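Local coordinates for protein aminotransferase, class I and II (Erwinia tasmaniensis, PDB 5Z0Q) that is a class I and II aminotransferase family protein, one of the pyridoxal-phosphate-dependent enzymes, and holds pyridoxal-5'-phosphate in its pocket, at residues A[191-205]-A[221-235]. Residues are numbered along the deposited sequence; the frame is centred on the assembly and turned at random.
With PLP (pyridoxal-5'-phosphate), chain M.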
ATOM      1  N   LEU A 191     -24.750   7.117 -18.737  1.00 34.67           N
ATOM      2  CA  LEU A 191     -23.783   7.323 -19.809  1.00 31.61           C
ATOM      3  C   LEU A 191     -24.153   8.532 -20.659  1.00 33.40           C
ATOM      4  O   LEU A 191     -23.283   9.334 -21.017  1.00 32.32           O
ATOM      5  CB  LEU A 191     -23.684   6.069 -20.677  1.00 27.46           C
ATOM      6  CG  LEU A 191     -22.805   6.192 -21.922  1.00 26.72           C
ATOM      7  CD1 LEU A 191     -21.387   6.587 -21.541  1.00 25.00           C
ATOM      8  CD2 LEU A 191     -22.811   4.895 -22.720  1.00 36.12           C
ATOM      9  N   ARG A 192     -25.439   8.678 -20.993  1.00 31.37           N
ATOM     10  CA  ARG A 192     -25.869   9.834 -21.770  1.00 28.39           C
ATOM     11  C   ARG A 192     -25.675  11.130 -20.995  1.00 32.03           C
ATOM     12  O   ARG A 192     -25.412  12.179 -21.593  1.00 30.95           O
ATOM     13  CB  ARG A 192     -27.329   9.672 -22.199  1.00 23.14           C
ATOM     14  CG  ARG A 192     -27.525   8.647 -23.308  1.00 26.58           C
ATOM     15  CD  ARG A 192     -28.965   8.591 -23.802  1.00 28.30           C
ATOM     16  NE  ARG A 192     -29.689   7.436 -23.274  1.00 33.87           N
ATOM     17  CZ  ARG A 192     -30.673   7.510 -22.383  1.00 38.91           C
ATOM     18  NH1 ARG A 192     -31.068   8.689 -21.922  1.00 28.40           N
ATOM     19  NH2 ARG A 192     -31.270   6.403 -21.962  1.00 37.46           N
ATOM     20  N   PHE A 193     -25.790  11.078 -19.665  1.00 37.20           N
ATOM     21  CA  PHE A 193     -25.505  12.256 -18.855  1.00 33.01           C
ATOM     22  C   PHE A 193     -24.027  12.618 -18.914  1.00 33.29           C
ATOM     23  O   PHE A 193     -23.672  13.802 -18.958  1.00 34.98           O
ATOM     24  CB  PHE A 193     -25.943  12.018 -17.411  1.00 31.11           C
ATOM     25  CG  PHE A 193     -25.588  13.137 -16.473  1.00 32.58           C
ATOM     26  CD1 PHE A 193     -26.366  14.281 -16.412  1.00 34.03           C
ATOM     27  CD2 PHE A 193     -24.482  13.041 -15.644  1.00 35.53           C
ATOM     28  CE1 PHE A 193     -26.045  15.311 -15.547  1.00 29.75           C
ATOM     29  CE2 PHE A 193     -24.156  14.069 -14.777  1.00 33.48           C
ATOM     30  CZ  PHE A 193     -24.940  15.204 -14.729  1.00 31.25           C
ATOM     31  N   ALA A 194     -23.151  11.611 -18.918  1.00 33.44           N
ATOM     32  CA  ALA A 194     -21.720  11.879 -18.996  1.00 32.21           C
ATOM     33  C   ALA A 194     -21.337  12.450 -20.356  1.00 33.28           C
ATOM     34  O   ALA A 194     -20.473  13.329 -20.443  1.00 36.98           O
ATOM     35  CB  ALA A 194     -20.929  10.603 -18.707  1.00 26.70           C
ATOM     36  N   GLN A 195     -21.971  11.970 -21.427  1.00 32.33           N
ATOM     37  CA  GLN A 195     -21.637  12.453 -22.764  1.00 33.88           C
ATOM     38  C   GLN A 195     -22.155  13.869 -22.990  1.00 35.35           C
ATOM     39  O   GLN A 195     -21.448  14.711 -23.556  1.00 37.83           O
ATOM     40  CB  GLN A 195     -22.201  11.503 -23.819  1.00 31.35           C
ATOM     41  CG  GLN A 195     -21.645  10.092 -23.747  1.00 31.73           C
ATOM     42  CD  GLN A 195     -22.422   9.120 -24.609  1.00 28.54           C
ATOM     43  OE1 GLN A 195     -23.466   9.463 -25.164  1.00 33.40           O
ATOM     44  NE2 GLN A 195     -21.917   7.897 -24.729  1.00 30.25           N
ATOM     45  N   ARG A 196     -23.388  14.145 -22.558  1.00 35.58           N
ATOM     46  CA  ARG A 196     -23.968  15.470 -22.749  1.00 30.38           C
ATOM     47  C   ARG A 196     -23.143  16.552 -22.060  1.00 32.28           C
ATOM     48  O   ARG A 196     -23.097  17.694 -22.532  1.00 32.05           O
ATOM     49  CB  ARG A 196     -25.410  15.480 -22.239  1.00 33.16           C
ATOM     50  CG  ARG A 196     -26.082  16.845 -22.227  1.00 43.76           C
ATOM     51  CD  ARG A 196     -27.582  16.740 -21.965  1.00 45.08           C
ATOM     52  NE  ARG A 196     -27.895  15.999 -20.744  1.00 51.38           N
ATOM     53  CZ  ARG A 196     -28.312  14.737 -20.719  1.00 50.28           C
ATOM     54  NH1 ARG A 196     -28.468  14.064 -21.853  1.00 44.23           N
ATOM     55  NH2 ARG A 196     -28.572  14.144 -19.562  1.00 45.47           N
ATOM     56  N   HIS A 197     -22.474  16.212 -20.960  1.00 29.19           N
ATOM     57  CA  HIS A 197     -21.622  17.152 -20.248  1.00 33.54           C
ATOM     58  C   HIS A 197     -20.140  16.852 -20.415  1.00 32.96           C
ATOM     59  O   HIS A 197     -19.312  17.562 -19.834  1.00 23.57           O
ATOM     60  CB  HIS A 197     -21.987  17.167 -18.758  1.00 31.99           C
ATOM     61  CG  HIS A 197     -23.388  17.619 -18.488  1.00 29.47           C
ATOM     62  ND1 HIS A 197     -23.731  18.948 -18.370  1.00 29.58           N
ATOM     63  CD2 HIS A 197     -24.535  16.918 -18.324  1.00 31.87           C
ATOM     64  CE1 HIS A 197     -25.028  19.047 -18.142  1.00 27.58           C
ATOM     65  NE2 HIS A 197     -25.539  17.829 -18.108  1.00 34.06           N
ATOM     66  N   ASP A 198     -19.789  15.832 -21.198  1.00 32.75           N
ATOM     67  CA  ASP A 198     -18.404  15.429 -21.443  1.00 35.68           C
ATOM     68  C   ASP A 198     -17.638  15.284 -20.125  1.00 35.05           C
ATOM     69  O   ASP A 198     -16.734  16.052 -19.797  1.00 38.84           O
ATOM     70  CB  ASP A 198     -17.711  16.408 -22.395  1.00 43.64           C
ATOM     71  CG  ASP A 198     -17.352  15.768 -23.724  1.00 55.47           C
ATOM     72  OD1 ASP A 198     -18.270  15.268 -24.410  1.00 53.57           O
ATOM     73  OD2 ASP A 198     -16.155  15.760 -24.084  1.00 52.49           O
ATOM     74  N   LEU A 199     -18.042  14.264 -19.375  1.00 33.45           N
ATOM     75  CA  LEU A 199     -17.467  13.963 -18.075  1.00 31.92           C
ATOM     76  C   LEU A 199     -16.682  12.660 -18.130  1.00 32.43           C
ATOM     77  O   LEU A 199     -16.974  11.772 -18.938  1.00 29.05           O
ATOM     78  CB  LEU A 199     -18.554  13.852 -17.002  1.00 30.92           C
ATOM     79  CG  LEU A 199     -19.491  15.041 -16.799  1.00 29.59           C
ATOM     80  CD1 LEU A 199     -20.487  14.742 -15.689  1.00 28.68           C
ATOM     81  CD2 LEU A 199     -18.699  16.296 -16.489  1.00 24.73           C
ATOM     82  N   LEU A 200     -15.684  12.555 -17.262  1.00 30.23           N
ATOM     83  CA  LEU A 200     -15.004  11.293 -17.020  1.00 29.99           C
ATOM     84  C   LEU A 200     -15.727  10.535 -15.913  1.00 36.21           C
ATOM     85  O   LEU A 200     -16.278  11.131 -14.984  1.00 36.67           O
ATOM     86  CB  LEU A 200     -13.542  11.530 -16.642  1.00 25.28           C
ATOM     87  CG  LEU A 200     -12.687  12.176 -17.734  1.00 31.07           C
ATOM     88  CD1 LEU A 200     -11.312  12.546 -17.203  1.00 21.60           C
ATOM     89  CD2 LEU A 200     -12.570  11.246 -18.933  1.00 28.28           C
ATOM     90  N   VAL A 201     -15.733   9.211 -16.024  1.00 35.00           N
ATOM     91  CA  VAL A 201     -16.499   8.354 -15.129  1.00 30.59           C
ATOM     92  C   VAL A 201     -15.542   7.479 -14.334  1.00 29.87           C
ATOM     93  O   VAL A 201     -14.592   6.918 -14.888  1.00 30.88           O
ATOM     94  CB  VAL A 201     -17.514   7.489 -15.905  1.00 28.11           C
ATOM     95  CG1 VAL A 201     -18.352   6.662 -14.945  1.00 27.82           C
ATOM     96  CG2 VAL A 201     -18.396   8.368 -16.773  1.00 33.62           C
ATOM     97  N   CYS A 202     -15.790   7.374 -13.031  1.00 34.17           N
ATOM     98  CA  CYS A 202     -15.049   6.476 -12.147  1.00 31.40           C
ATOM     99  C   CYS A 202     -16.066   5.541 -11.503  1.00 32.48           C
ATOM    100  O   CYS A 202     -16.758   5.922 -10.554  1.00 31.60           O
ATOM    101  CB  CYS A 202     -14.254   7.253 -11.103  1.00 28.92           C
ATOM    102  SG  CYS A 202     -13.255   6.220 -10.005  1.00 30.90           S
ATOM    103  N   SER A 203     -16.159   4.321 -12.026  1.00 31.10           N
ATOM    104  CA  SER A 203     -17.154   3.349 -11.591  1.00 32.29           C
ATOM    105  C   SER A 203     -16.532   2.416 -10.558  1.00 31.01           C
ATOM    106  O   SER A 203     -15.593   1.676 -10.868  1.00 31.95           O
ATOM    107  CB  SER A 203     -17.689   2.555 -12.783  1.00 30.15           C
ATOM    108  OG  SER A 203     -18.707   1.651 -12.386  1.00 33.40           O
ATOM    109  N   ASP A 204     -17.060   2.453  -9.336  1.00 30.65           N
ATOM    110  CA  ASP A 204     -16.613   1.574  -8.261  1.00 30.57           C
ATOM    111  C   ASP A 204     -17.484   0.325  -8.282  1.00 29.05           C
ATOM    112  O   ASP A 204     -18.670   0.378  -7.939  1.00 33.16           O
ATOM    113  CB  ASP A 204     -16.695   2.286  -6.913  1.00 36.72           C
ATOM    114  CG  ASP A 204     -15.963   1.543  -5.806  1.00 39.22           C
ATOM    115  OD1 ASP A 204     -15.979   0.295  -5.799  1.00 45.26           O
ATOM    116  OD2 ASP A 204     -15.368   2.215  -4.937  1.00 46.14           O
ATOM    117  N   GLU A 205     -16.896  -0.802  -8.681  1.00 33.29           N
ATOM    118  CA  GLU A 205     -17.649  -2.039  -8.825  1.00 35.17           C
ATOM    119  C   GLU A 205     -17.076  -3.125  -7.923  1.00 33.04           C
ATOM    120  O   GLU A 205     -16.847  -4.257  -8.361  1.00 37.07           O
ATOM    121  CB  GLU A 205     -17.655  -2.476 -10.293  1.00 30.00           C
ATOM    122  CG  GLU A 205     -18.018  -1.338 -11.245  1.00 28.58           C
ATOM    123  CD  GLU A 205     -18.147  -1.776 -12.691  1.00 36.23           C
ATOM    124  OE1 GLU A 205     -18.721  -1.004 -13.491  1.00 32.12           O
ATOM    125  OE2 GLU A 205     -17.679  -2.885 -13.030  1.00 39.11           O
ATOM    126  N   PHE A 221     -19.798  -0.451 -16.463  1.00 30.78           N
ATOM    127  CA  PHE A 221     -20.113   0.787 -17.167  1.00 27.14           C
ATOM    128  C   PHE A 221     -19.383   0.865 -18.502  1.00 28.31           C
ATOM    129  O   PHE A 221     -19.969   1.252 -19.519  1.00 35.88           O
ATOM    130  CB  PHE A 221     -19.763   1.992 -16.292  1.00 27.35           C
ATOM    131  CG  PHE A 221     -20.103   3.317 -16.917  1.00 26.03           C
ATOM    132  CD1 PHE A 221     -21.373   3.852 -16.787  1.00 29.99           C
ATOM    133  CD2 PHE A 221     -19.152   4.029 -17.631  1.00 31.00           C
ATOM    134  CE1 PHE A 221     -21.693   5.072 -17.360  1.00 33.26           C
ATOM    135  CE2 PHE A 221     -19.464   5.249 -18.207  1.00 30.44           C
ATOM    136  CZ  PHE A 221     -20.735   5.771 -18.070  1.00 28.45           C
ATOM    137  N   ALA A 222     -18.106   0.488 -18.521  1.00 33.06           N
ATOM    138  CA  ALA A 222     -17.304   0.571 -19.734  1.00 31.27           C
ATOM    139  C   ALA A 222     -17.673  -0.479 -20.773  1.00 29.57           C
ATOM    140  O   ALA A 222     -17.095  -0.467 -21.866  1.00 34.40           O
ATOM    141  CB  ALA A 222     -15.820   0.457 -19.382  1.00 27.02           C
ATOM    142  N   SER A 223     -18.607  -1.380 -20.472  1.00 32.41           N
ATOM    143  CA  SER A 223     -19.043  -2.387 -21.431  1.00 32.62           C
ATOM    144  C   SER A 223     -20.269  -1.961 -22.227  1.00 30.18           C
ATOM    145  O   SER A 223     -20.675  -2.686 -23.143  1.00 25.37           O
ATOM    146  CB  SER A 223     -19.337  -3.709 -20.712  1.00 30.67           C
ATOM    147  OG  SER A 223     -20.375  -3.556 -19.759  1.00 25.73           O
ATOM    148  N   LEU A 224     -20.869  -0.813 -21.900  1.00 34.11           N
ATOM    149  CA  LEU A 224     -22.032  -0.339 -22.645  1.00 36.65           C
ATOM    150  C   LEU A 224     -21.666  -0.044 -24.094  1.00 29.53           C
ATOM    151  O   LEU A 224     -22.345  -0.494 -25.024  1.00 33.28           O
ATOM    152  CB  LEU A 224     -22.609   0.907 -21.975  1.00 30.68           C
ATOM    153  CG  LEU A 224     -23.112   0.733 -20.541  1.00 28.79           C
ATOM    154  CD1 LEU A 224     -23.516   2.075 -19.950  1.00 27.17           C
ATOM    155  CD2 LEU A 224     -24.271  -0.246 -20.504  1.00 30.72           C
ATOM    156  N   SER A 225     -20.594   0.714 -24.302  1.00 32.01           N
ATOM    157  CA  SER A 225     -20.111   1.039 -25.635  1.00 29.51           C
ATOM    158  C   SER A 225     -18.615   1.301 -25.549  1.00 31.47           C
ATOM    159  O   SER A 225     -18.022   1.291 -24.466  1.00 37.50           O
ATOM    160  CB  SER A 225     -20.856   2.244 -26.216  1.00 27.83           C
ATOM    161  OG  SER A 225     -20.588   3.418 -25.468  1.00 32.14           O
ATOM    162  N   ASP A 226     -18.000   1.537 -26.707  1.00 29.86           N
ATOM    163  CA  ASP A 226     -16.589   1.892 -26.734  1.00 31.36           C
ATOM    164  C   ASP A 226     -16.346   3.329 -26.296  1.00 32.72           C
ATOM    165  O   ASP A 226     -15.233   3.653 -25.869  1.00 31.27           O
ATOM    166  CB  ASP A 226     -16.018   1.665 -28.135  1.00 37.13           C
ATOM    167  CG  ASP A 226     -16.065   0.209 -28.549  1.00 54.52           C
ATOM    168  OD1 ASP A 226     -15.741  -0.660 -27.710  1.00 49.75           O
ATOM    169  OD2 ASP A 226     -16.435  -0.069 -29.708  1.00 63.68           O
ATOM    170  N   ASP A 227     -17.360   4.191 -26.392  1.00 37.71           N
ATOM    171  CA  ASP A 227     -17.223   5.550 -25.880  1.00 33.65           C
ATOM    172  C   ASP A 227     -17.145   5.555 -24.359  1.00 32.75           C
ATOM    173  O   ASP A 227     -16.351   6.302 -23.775  1.00 28.94           O
ATOM    174  CB  ASP A 227     -18.388   6.414 -26.359  1.00 28.94           C
ATOM    175  CG  ASP A 227     -18.280   7.851 -25.887  1.00 40.65           C
ATOM    176  OD1 ASP A 227     -17.498   8.616 -26.488  1.00 39.70           O
ATOM    177  OD2 ASP A 227     -18.975   8.214 -24.912  1.00 35.03           O
ATOM    178  N   ALA A 228     -17.961   4.727 -23.702  1.00 30.51           N
ATOM    179  CA  ALA A 228     -17.905   4.636 -22.248  1.00 29.54           C
ATOM    180  C   ALA A 228     -16.569   4.068 -21.785  1.00 31.31           C
ATOM    181  O   ALA A 228     -16.043   4.475 -20.744  1.00 34.32           O
ATOM    182  CB  ALA A 228     -19.060   3.778 -21.730  1.00 33.30           C
ATOM    183  N   ALA A 229     -16.010   3.124 -22.544  1.00 33.24           N
ATOM    184  CA  ALA A 229     -14.731   2.533 -22.169  1.00 28.29           C
ATOM    185  C   ALA A 229     -13.600   3.551 -22.263  1.00 31.88           C
ATOM    186  O   ALA A 229     -12.704   3.569 -21.412  1.00 35.31           O
ATOM    187  CB  ALA A 229     -14.440   1.317 -23.047  1.00 25.64           C
ATOM    188  N   GLN A 230     -13.627   4.408 -23.283  1.00 27.37           N
ATOM    189  CA  GLN A 230     -12.562   5.381 -23.496  1.00 29.71           C
ATOM    190  C   GLN A 230     -12.698   6.625 -22.628  1.00 28.84           C
ATOM    191  O   GLN A 230     -11.858   7.525 -22.732  1.00 30.46           O
ATOM    192  CB  GLN A 230     -12.512   5.788 -24.972  1.00 27.47           C
ATOM    193  CG  GLN A 230     -12.112   4.661 -25.912  1.00 32.97           C
ATOM    194  CD  GLN A 230     -10.708   4.152 -25.644  1.00 40.40           C
ATOM    195  OE1 GLN A 230      -9.817   4.921 -25.284  1.00 44.46           O
ATOM    196  NE2 GLN A 230     -10.508   2.850 -25.811  1.00 34.18           N
ATOM    197  N   ARG A 231     -13.720   6.699 -21.774  1.00 29.01           N
ATOM    198  CA  ARG A 231     -13.933   7.870 -20.933  1.00 27.61           C
ATOM    199  C   ARG A 231     -14.032   7.518 -19.452  1.00 31.34           C
ATOM    200  O   ARG A 231     -14.361   8.394 -18.643  1.00 32.66           O
ATOM    201  CB  ARG A 231     -15.199   8.619 -21.371  1.00 23.58           C
ATOM    202  CG  ARG A 231     -16.494   7.920 -20.978  1.00 25.31           C
ATOM    203  CD  ARG A 231     -17.702   8.456 -21.739  1.00 38.49           C
ATOM    204  NE  ARG A 231     -17.829   9.909 -21.654  1.00 40.68           N
ATOM    205  CZ  ARG A 231     -17.679  10.733 -22.686  1.00 31.39           C
ATOM    206  NH1 ARG A 231     -17.406  10.250 -23.889  1.00 28.80           N
ATOM    207  NH2 ARG A 231     -17.810  12.042 -22.517  1.00 35.74           N
ATOM    208  N   SER A 232     -13.749   6.274 -19.072  1.00 24.87           N
ATOM    209  CA  SER A 232     -14.017   5.804 -17.721  1.00 29.13           C
ATOM    210  C   SER A 232     -12.828   5.036 -17.161  1.00 28.62           C
ATOM    211  O   SER A 232     -11.889   4.673 -17.873  1.00 34.76           O
ATOM    212  CB  SER A 232     -15.264   4.911 -17.681  1.00 33.20           C
ATOM    213  OG  SER A 232     -15.012   3.668 -18.312  1.00 30.13           O
ATOM    214  N   ILE A 233     -12.891   4.798 -15.852  1.00 25.71           N
ATOM    215  CA  ILE A 233     -11.970   3.921 -15.140  1.00 26.82           C
ATOM    216  C   ILE A 233     -12.802   3.010 -14.248  1.00 26.43           C
ATOM    217  O   ILE A 233     -13.715   3.476 -13.559  1.00 30.60           O
ATOM    218  CB  ILE A 233     -10.939   4.713 -14.312  1.00 34.39           C
ATOM    219  CG1 ILE A 233     -10.141   3.772 -13.406  1.00 37.46           C
ATOM    220  CG2 ILE A 233     -11.617   5.812 -13.501  1.00 30.89           C
ATOM    221  CD1 ILE A 233      -9.201   4.481 -12.461  1.00 27.84           C
ATOM    222  N   THR A 234     -12.499   1.715 -14.273  1.00 25.70           N
ATOM    223  CA  THR A 234     -13.278   0.706 -13.565  1.00 31.33           C
ATOM    224  C   THR A 234     -12.451   0.148 -12.412  1.00 32.86           C
ATOM    225  O   THR A 234     -11.332  -0.334 -12.624  1.00 34.96           O
ATOM    226  CB  THR A 234     -13.700  -0.412 -14.519  1.00 33.84           C
ATOM    227  OG1 THR A 234     -14.286   0.161 -15.693  1.00 34.73           O
ATOM    228  CG2 THR A 234     -14.710  -1.333 -13.851  1.00 30.05           C
ATOM    229  N   LEU A 235     -13.003   0.205 -11.203  1.00 24.72           N
ATOM    230  CA  LEU A 235     -12.335  -0.276  -9.999  1.00 28.57           C
ATOM    231  C   LEU A 235     -12.987  -1.578  -9.550  1.00 28.97           C
ATOM    232  O   LEU A 235     -14.190  -1.607  -9.266  1.00 27.56           O
ATOM    233  CB  LEU A 235     -12.400   0.769  -8.885  1.00 26.33           C
ATOM    234  CG  LEU A 235     -11.694   2.101  -9.145  1.00 25.08           C
ATOM    235  CD1 LEU A 235     -11.951   3.069  -8.003  1.00 26.29           C
ATOM    236  CD2 LEU A 235     -10.203   1.889  -9.337  1.00 24.83           C
TER
HETATM  237  N1  PLP M 401     -15.445   0.703  -2.395  1.00 34.00           N
HETATM  238  C2  PLP M 401     -16.666   0.535  -1.771  1.00 34.69           C
HETATM  239  C2A PLP M 401     -17.906   1.125  -2.377  1.00 34.89           C
HETATM  240  C3  PLP M 401     -16.748  -0.183  -0.585  1.00 36.53           C
HETATM  241  O3  PLP M 401     -17.959  -0.350   0.034  1.00 36.52           O
HETATM  242  C4  PLP M 401     -15.599  -0.732  -0.025  1.00 42.98           C
HETATM  243  C4A PLP M 401     -15.705  -1.652   1.155  1.00 41.52           C
HETATM  244  C5  PLP M 401     -14.373  -0.556  -0.656  1.00 44.62           C
HETATM  245  C6  PLP M 401     -14.301   0.162  -1.844  1.00 39.34           C
HETATM  246  C5A PLP M 401     -13.130  -1.158  -0.039  1.00 45.84           C
HETATM  247  O4P PLP M 401     -11.971  -0.482  -0.473  1.00 42.80           O
HETATM  248  P   PLP M 401     -10.568  -0.762   0.266  1.00 47.94           P
HETATM  249  O1P PLP M 401     -10.756  -0.643   1.760  1.00 46.57           O
HETATM  250  O2P PLP M 401      -9.534   0.240  -0.194  1.00 41.25           O
HETATM  251  O3P PLP M 401     -10.115  -2.160  -0.083  1.00 44.89           O
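Val201 to Glu205 pairs with Arg231 to Leu235 through five backbone hydrogen bonds. Val201 N gives to Arg231 O and Ile233 N to Val201 O. Ser203 N then gives to Ile233 O, Leu235 N to Ser203 O and Glu205 N to Leu235 O. The strand axes lie 4.7 Å apart at 10°, so the strands are parallel.

Apolar packing lies on both faces of the pair. On the Val201 and Ser203 face, Val201 CG1 sits over one face of the Phe221 ring, offset toward the rim, 3.9 Å from its centroid, a CH-pi contact; Val201 CG2 meets Phe221 CE2. Leu191 reaches the same ring from helix 184-197, with CD1 3.6 Å from Phe221 CZ. With Leu191 CG anti to its own N (chi1 174°), the branch points at Phe221 and helix 226-229; CD1 also meets Ala228 CB, while CD2 passes Leu224 CD1. On the other face Cys202 CB touches Ile233 CG2 at 3.8 Å, and Cys202 SG meets Leu235 CD1.

The two strands are neighbours in the large mixed sheet of the aminotransferase fold, joined by a beta-alpha-beta crossover through helix 226-229. Asp204, on the Cys202 face, places OD2 3.0 Å from N1 of pyridoxal-5'-phosphate.

Polar side chains join the segments at both ends of the strand pair. Glu205 OE1 accepts from Phe221 N at 3.2 Å through its syn lone pair, and from Ser203 OG on the anti side, somewhat out of plane. These two bonds restrain the carboxylate. At the far end Arg231 NH1 forms a salt bridge to Asp227 OD2 at 2.8 Å. Gln195 CG lies over the centre of the guanidinium, and Gln195 NE2 bonds weakly to Asp227 OD2. Arg231 NE reaches Leu199 O in a weak bond; the salt bridge from Asp198 OD1 to Arg231 NH2 is long.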